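Alginate lyase (Chitinophaga sp. MD30, PDB 6KCW) cleaves alginate as a bacterial polysaccharide lyase of family 36, probably by a mechanism in which lysine serves as both catalytic base and catalytic acid. Local coordinates at residues A[78-92]-A[117-130]. Numbering follows the deposited sequence.
Sequences VRFHSQFDWSRGGKV and RMMWYQTDAGRVFF. With PO4 (phosphate ion), chain B.
The indole of Trp120 lies flat against the glycine backbone of strand 89-92, held between Gly89 and Gly90 on one face and Phe80 and Phe84 on the other. From Trp120 CB, which rests 3.8 Å from Phe80 CZ, the chain turns so that CG sits between the backbone N and the carbonyl carbon (chi1 85°), folding the ring over the neighbouring strand. CD1 meets CE3 of Trp86. Trp120 NE1 then gives a nearly straight hydrogen bond to Trp86 O (3.0 Å, 169°), lying in the ring plane and using a carbonyl lone pair; this satisfies the buried N-H and fixes the ring's rotation. Gly89 CA makes a CH-pi contact with the five-membered ring, and Gly90 CA stands over the six-membered ring. On the other face, Phe80 and Phe84 present their edges in T-shaped fashion, Phe84 CZ reaching Trp120 CZ2 at 3.5 Å. Along the other edge Trp120 CE3 packs on Val92 CB, Trp120 CZ3 approaches Lys91 O at 3.4 Å, and CH2 sits between Phe84 CZ and Gly90 CA.

Trp86 in turn receives Val128 CG1 over its six-membered ring, while Gln122 NE2 hydrogen-bonds Ser87 O (2.7 Å). On the reverse side of the sheet, Lys91 NZ donates hydrogen bonds to Gly216 O and a phosphate, probably from the crystallisation liquor; Arg117 NH2 and Tyr133 OH also hydrogen-bond the ion, and His212 ND1 holds Arg117 NH1. The aromatic cluster of Phe80, Phe84, Trp86, Trp120 and Phe130 packs this sheet against strand 71-80 of the other, consistent with the concanavalin-like beta-sandwich.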
# COMPACT_ATOMS: atom_id res chain seq x y z
N VAL A 78 2.12 -10.04 -4.92
CA VAL A 78 1.29 -10.26 -3.75
C VAL A 78 0.37 -11.44 -4.04
O VAL A 78 -0.10 -11.61 -5.18
CB VAL A 78 0.50 -8.99 -3.37
CG1 VAL A 78 -0.26 -8.45 -4.56
CG2 VAL A 78 -0.42 -9.29 -2.20
N ARG A 79 0.16 -12.28 -3.03
CA ARG A 79 -0.68 -13.46 -3.13
C ARG A 79 -1.45 -13.59 -1.82
O ARG A 79 -0.85 -13.52 -0.74
CB ARG A 79 0.16 -14.71 -3.37
CG ARG A 79 -0.58 -15.86 -4.04
CD ARG A 79 -0.25 -17.19 -3.36
NE ARG A 79 1.16 -17.26 -2.96
CZ ARG A 79 1.58 -17.95 -1.90
NH1 ARG A 79 0.71 -18.59 -1.14
NH2 ARG A 79 2.88 -17.96 -1.60
N PHE A 80 -2.77 -13.76 -1.92
CA PHE A 80 -3.55 -14.06 -0.73
C PHE A 80 -3.47 -15.55 -0.45
O PHE A 80 -3.41 -16.37 -1.37
CB PHE A 80 -5.01 -13.64 -0.91
CG PHE A 80 -5.20 -12.16 -0.91
CD1 PHE A 80 -5.12 -11.44 -2.10
CD2 PHE A 80 -5.47 -11.48 0.27
CE1 PHE A 80 -5.30 -10.07 -2.10
CE2 PHE A 80 -5.64 -10.11 0.28
CZ PHE A 80 -5.56 -9.41 -0.90
N HIS A 81 -3.43 -15.89 0.83
CA HIS A 81 -3.32 -17.27 1.25
C HIS A 81 -4.45 -18.11 0.66
O HIS A 81 -5.47 -17.60 0.17
CB HIS A 81 -3.34 -17.35 2.78
CG HIS A 81 -3.16 -18.73 3.32
ND1 HIS A 81 -4.23 -19.56 3.61
CD2 HIS A 81 -2.05 -19.43 3.62
CE1 HIS A 81 -3.77 -20.71 4.07
NE2 HIS A 81 -2.45 -20.66 4.09
N SER A 82 -4.27 -19.43 0.73
CA SER A 82 -5.19 -20.36 0.11
C SER A 82 -6.59 -20.25 0.70
O SER A 82 -7.59 -20.25 -0.04
CB SER A 82 -4.66 -21.79 0.27
OG SER A 82 -5.33 -22.68 -0.61
N GLN A 83 -6.69 -20.16 2.02
CA GLN A 83 -7.97 -19.99 2.71
C GLN A 83 -8.07 -18.60 3.32
O GLN A 83 -8.57 -18.45 4.44
CB GLN A 83 -8.16 -21.03 3.80
CG GLN A 83 -8.56 -22.39 3.29
CD GLN A 83 -7.41 -23.34 3.36
OE1 GLN A 83 -6.91 -23.65 4.45
NE2 GLN A 83 -6.94 -23.79 2.20
N PHE A 84 -7.58 -17.59 2.62
CA PHE A 84 -7.71 -16.23 3.13
C PHE A 84 -9.19 -15.89 3.31
O PHE A 84 -10.03 -16.25 2.48
CB PHE A 84 -7.03 -15.26 2.17
CG PHE A 84 -6.94 -13.86 2.70
CD1 PHE A 84 -5.86 -13.47 3.47
CD2 PHE A 84 -7.94 -12.93 2.43
CE1 PHE A 84 -5.77 -12.19 3.96
CE2 PHE A 84 -7.86 -11.65 2.91
CZ PHE A 84 -6.77 -11.27 3.69
N ASP A 85 -9.51 -15.21 4.40
CA ASP A 85 -10.88 -14.81 4.67
C ASP A 85 -11.04 -13.38 4.20
O ASP A 85 -10.59 -12.44 4.86
CB ASP A 85 -11.23 -14.97 6.15
CG ASP A 85 -12.67 -14.59 6.47
OD1 ASP A 85 -13.50 -14.47 5.53
OD2 ASP A 85 -12.98 -14.40 7.67
N TRP A 86 -11.69 -13.21 3.05
CA TRP A 86 -11.83 -11.89 2.45
C TRP A 86 -12.39 -10.88 3.45
O TRP A 86 -11.85 -9.78 3.59
CB TRP A 86 -12.75 -11.96 1.23
CG TRP A 86 -12.26 -12.74 0.06
CD1 TRP A 86 -12.94 -13.70 -0.61
CD2 TRP A 86 -11.00 -12.58 -0.61
NE1 TRP A 86 -12.19 -14.16 -1.66
CE2 TRP A 86 -10.99 -13.50 -1.68
CE3 TRP A 86 -9.88 -11.76 -0.41
CZ2 TRP A 86 -9.90 -13.62 -2.55
CZ3 TRP A 86 -8.81 -11.89 -1.27
CH2 TRP A 86 -8.82 -12.81 -2.33
N SER A 87 -13.46 -11.26 4.14
CA SER A 87 -14.18 -10.39 5.08
C SER A 87 -14.59 -9.12 4.33
O SER A 87 -15.09 -9.23 3.20
CB SER A 87 -13.34 -10.17 6.33
OG SER A 87 -14.03 -9.34 7.21
N ARG A 88 -14.40 -7.92 4.89
CA ARG A 88 -14.84 -6.72 4.18
C ARG A 88 -13.75 -6.14 3.29
O ARG A 88 -14.05 -5.64 2.20
CB ARG A 88 -15.33 -5.65 5.17
CG ARG A 88 -15.68 -4.29 4.54
CD ARG A 88 -17.07 -4.35 3.88
NE ARG A 88 -17.56 -3.03 3.56
CZ ARG A 88 -18.34 -2.78 2.51
NH1 ARG A 88 -18.66 -3.76 1.68
NH2 ARG A 88 -18.78 -1.54 2.28
N GLY A 89 -12.49 -6.21 3.71
CA GLY A 89 -11.39 -5.71 2.93
C GLY A 89 -10.34 -5.10 3.83
O GLY A 89 -10.41 -5.20 5.05
N GLY A 90 -9.36 -4.46 3.22
CA GLY A 90 -8.31 -3.82 3.98
C GLY A 90 -7.23 -3.34 3.04
O GLY A 90 -7.36 -3.43 1.82
N LYS A 91 -6.14 -2.85 3.64
CA LYS A 91 -4.99 -2.36 2.90
C LYS A 91 -4.00 -3.49 2.62
O LYS A 91 -3.85 -4.43 3.41
CB LYS A 91 -4.30 -1.22 3.68
CG LYS A 91 -4.99 0.16 3.61
CD LYS A 91 -6.44 0.14 4.12
CE LYS A 91 -7.04 1.53 4.29
NZ LYS A 91 -8.50 1.37 4.52
N VAL A 92 -3.30 -3.39 1.48
CA VAL A 92 -2.40 -4.44 1.02
C VAL A 92 -1.27 -3.80 0.23
O VAL A 92 -1.46 -2.78 -0.44
CB VAL A 92 -3.16 -5.49 0.17
CG1 VAL A 92 -3.76 -4.85 -1.08
CG2 VAL A 92 -2.26 -6.66 -0.20
N ARG A 117 -2.30 4.23 -1.88
CA ARG A 117 -2.26 2.85 -1.40
C ARG A 117 -3.28 2.03 -2.18
O ARG A 117 -3.99 2.54 -3.05
CB ARG A 117 -2.54 2.76 0.11
CG ARG A 117 -1.49 3.45 0.97
CD ARG A 117 -1.91 3.53 2.44
NE ARG A 117 -3.27 4.03 2.61
CZ ARG A 117 -3.95 3.98 3.74
NH1 ARG A 117 -3.41 3.46 4.84
NH2 ARG A 117 -5.18 4.45 3.79
N MET A 118 -3.35 0.74 -1.86
CA MET A 118 -4.23 -0.19 -2.54
C MET A 118 -4.95 -1.06 -1.52
O MET A 118 -4.40 -1.37 -0.46
CB MET A 118 -3.46 -1.09 -3.55
CG MET A 118 -4.36 -1.95 -4.45
SD MET A 118 -3.48 -2.94 -5.69
CE MET A 118 -2.65 -4.13 -4.62
N MET A 119 -6.18 -1.44 -1.85
CA MET A 119 -6.99 -2.28 -0.99
C MET A 119 -7.51 -3.48 -1.76
O MET A 119 -7.58 -3.48 -2.99
CB MET A 119 -8.20 -1.53 -0.42
CG MET A 119 -7.87 -0.37 0.48
SD MET A 119 -9.40 0.26 1.20
CE MET A 119 -10.06 -1.14 2.11
N TRP A 120 -7.87 -4.53 -1.01
CA TRP A 120 -8.85 -5.48 -1.50
C TRP A 120 -10.18 -5.16 -0.83
O TRP A 120 -10.23 -4.46 0.20
CB TRP A 120 -8.41 -6.93 -1.23
CG TRP A 120 -8.75 -7.44 0.11
CD1 TRP A 120 -9.87 -8.14 0.46
CD2 TRP A 120 -7.96 -7.32 1.30
NE1 TRP A 120 -9.84 -8.45 1.79
CE2 TRP A 120 -8.68 -7.96 2.34
CE3 TRP A 120 -6.73 -6.73 1.60
CZ2 TRP A 120 -8.20 -8.03 3.65
CZ3 TRP A 120 -6.25 -6.80 2.89
CH2 TRP A 120 -6.99 -7.45 3.90
N TYR A 121 -11.28 -5.61 -1.44
CA TYR A 121 -12.59 -5.13 -1.03
C TYR A 121 -13.65 -6.13 -1.47
O TYR A 121 -13.58 -6.67 -2.58
CB TYR A 121 -12.88 -3.75 -1.62
CG TYR A 121 -14.12 -3.04 -1.09
CD1 TYR A 121 -14.10 -2.38 0.13
CD2 TYR A 121 -15.30 -3.00 -1.84
CE1 TYR A 121 -15.23 -1.72 0.60
CE2 TYR A 121 -16.43 -2.34 -1.37
CZ TYR A 121 -16.38 -1.71 -0.15
OH TYR A 121 -17.50 -1.06 0.32
N GLN A 122 -14.64 -6.36 -0.60
CA GLN A 122 -15.76 -7.26 -0.89
C GLN A 122 -17.08 -6.50 -0.82
O GLN A 122 -17.38 -5.84 0.19
CB GLN A 122 -15.79 -8.47 0.05
CG GLN A 122 -17.04 -9.31 -0.15
CD GLN A 122 -16.88 -10.75 0.28
OE1 GLN A 122 -17.45 -11.65 -0.32
NE2 GLN A 122 -16.08 -10.97 1.32
N THR A 123 -17.86 -6.60 -1.89
CA THR A 123 -19.15 -5.93 -1.98
C THR A 123 -20.20 -6.73 -1.23
O THR A 123 -20.10 -7.95 -1.09
CB THR A 123 -19.58 -5.80 -3.44
OG1 THR A 123 -19.71 -7.10 -4.02
CG2 THR A 123 -18.57 -4.98 -4.22
N ASP A 124 -21.24 -6.02 -0.78
CA ASP A 124 -22.40 -6.72 -0.23
C ASP A 124 -22.88 -7.81 -1.20
O ASP A 124 -23.33 -8.88 -0.76
CB ASP A 124 -23.53 -5.71 0.09
CG ASP A 124 -23.22 -4.81 1.32
OD1 ASP A 124 -22.20 -5.02 2.01
OD2 ASP A 124 -24.02 -3.89 1.62
N ALA A 125 -22.69 -7.60 -2.51
CA ALA A 125 -23.11 -8.53 -3.56
C ALA A 125 -22.15 -9.70 -3.78
O ALA A 125 -22.45 -10.56 -4.62
CB ALA A 125 -23.29 -7.78 -4.88
N GLY A 126 -21.01 -9.75 -3.09
CA GLY A 126 -20.14 -10.92 -3.14
C GLY A 126 -18.92 -10.82 -4.04
O GLY A 126 -18.13 -11.77 -4.08
N ARG A 127 -18.73 -9.70 -4.74
CA ARG A 127 -17.54 -9.52 -5.57
C ARG A 127 -16.36 -9.07 -4.71
O ARG A 127 -16.53 -8.33 -3.74
CB ARG A 127 -17.83 -8.50 -6.68
CG ARG A 127 -16.99 -8.70 -7.95
CD ARG A 127 -17.50 -7.87 -9.14
NE ARG A 127 -17.11 -6.46 -9.10
CZ ARG A 127 -16.01 -5.97 -9.67
NH1 ARG A 127 -15.18 -6.75 -10.34
NH2 ARG A 127 -15.75 -4.67 -9.57
N VAL A 128 -15.16 -9.53 -5.08
CA VAL A 128 -13.94 -9.23 -4.33
C VAL A 128 -12.87 -8.80 -5.33
O VAL A 128 -12.54 -9.56 -6.25
CB VAL A 128 -13.45 -10.44 -3.51
CG1 VAL A 128 -12.12 -10.12 -2.86
CG2 VAL A 128 -14.50 -10.81 -2.46
N PHE A 129 -12.28 -7.62 -5.12
CA PHE A 129 -11.34 -7.08 -6.09
C PHE A 129 -10.25 -6.28 -5.39
O PHE A 129 -10.27 -6.07 -4.18
CB PHE A 129 -12.06 -6.21 -7.13
CG PHE A 129 -13.09 -5.27 -6.54
CD1 PHE A 129 -12.72 -4.03 -6.06
CD2 PHE A 129 -14.42 -5.65 -6.47
CE1 PHE A 129 -13.65 -3.17 -5.50
CE2 PHE A 129 -15.37 -4.80 -5.92
CZ PHE A 129 -14.99 -3.56 -5.43
N PHE A 130 -9.27 -5.87 -6.19
CA PHE A 130 -8.36 -4.79 -5.83
C PHE A 130 -9.01 -3.45 -6.16
O PHE A 130 -9.92 -3.36 -6.98
CB PHE A 130 -7.02 -4.94 -6.58
CG PHE A 130 -6.15 -6.06 -6.06
CD1 PHE A 130 -5.65 -6.02 -4.76
CD2 PHE A 130 -5.80 -7.13 -6.87
CE1 PHE A 130 -4.84 -7.03 -4.27
CE2 PHE A 130 -4.98 -8.15 -6.39
CZ PHE A 130 -4.51 -8.09 -5.07
P PO4 B . -8.60 4.86 6.10
O1 PO4 B . -7.16 4.48 6.35
O2 PO4 B . -9.21 5.36 7.39
O3 PO4 B . -9.42 3.65 5.69
O4 PO4 B . -8.66 5.98 5.06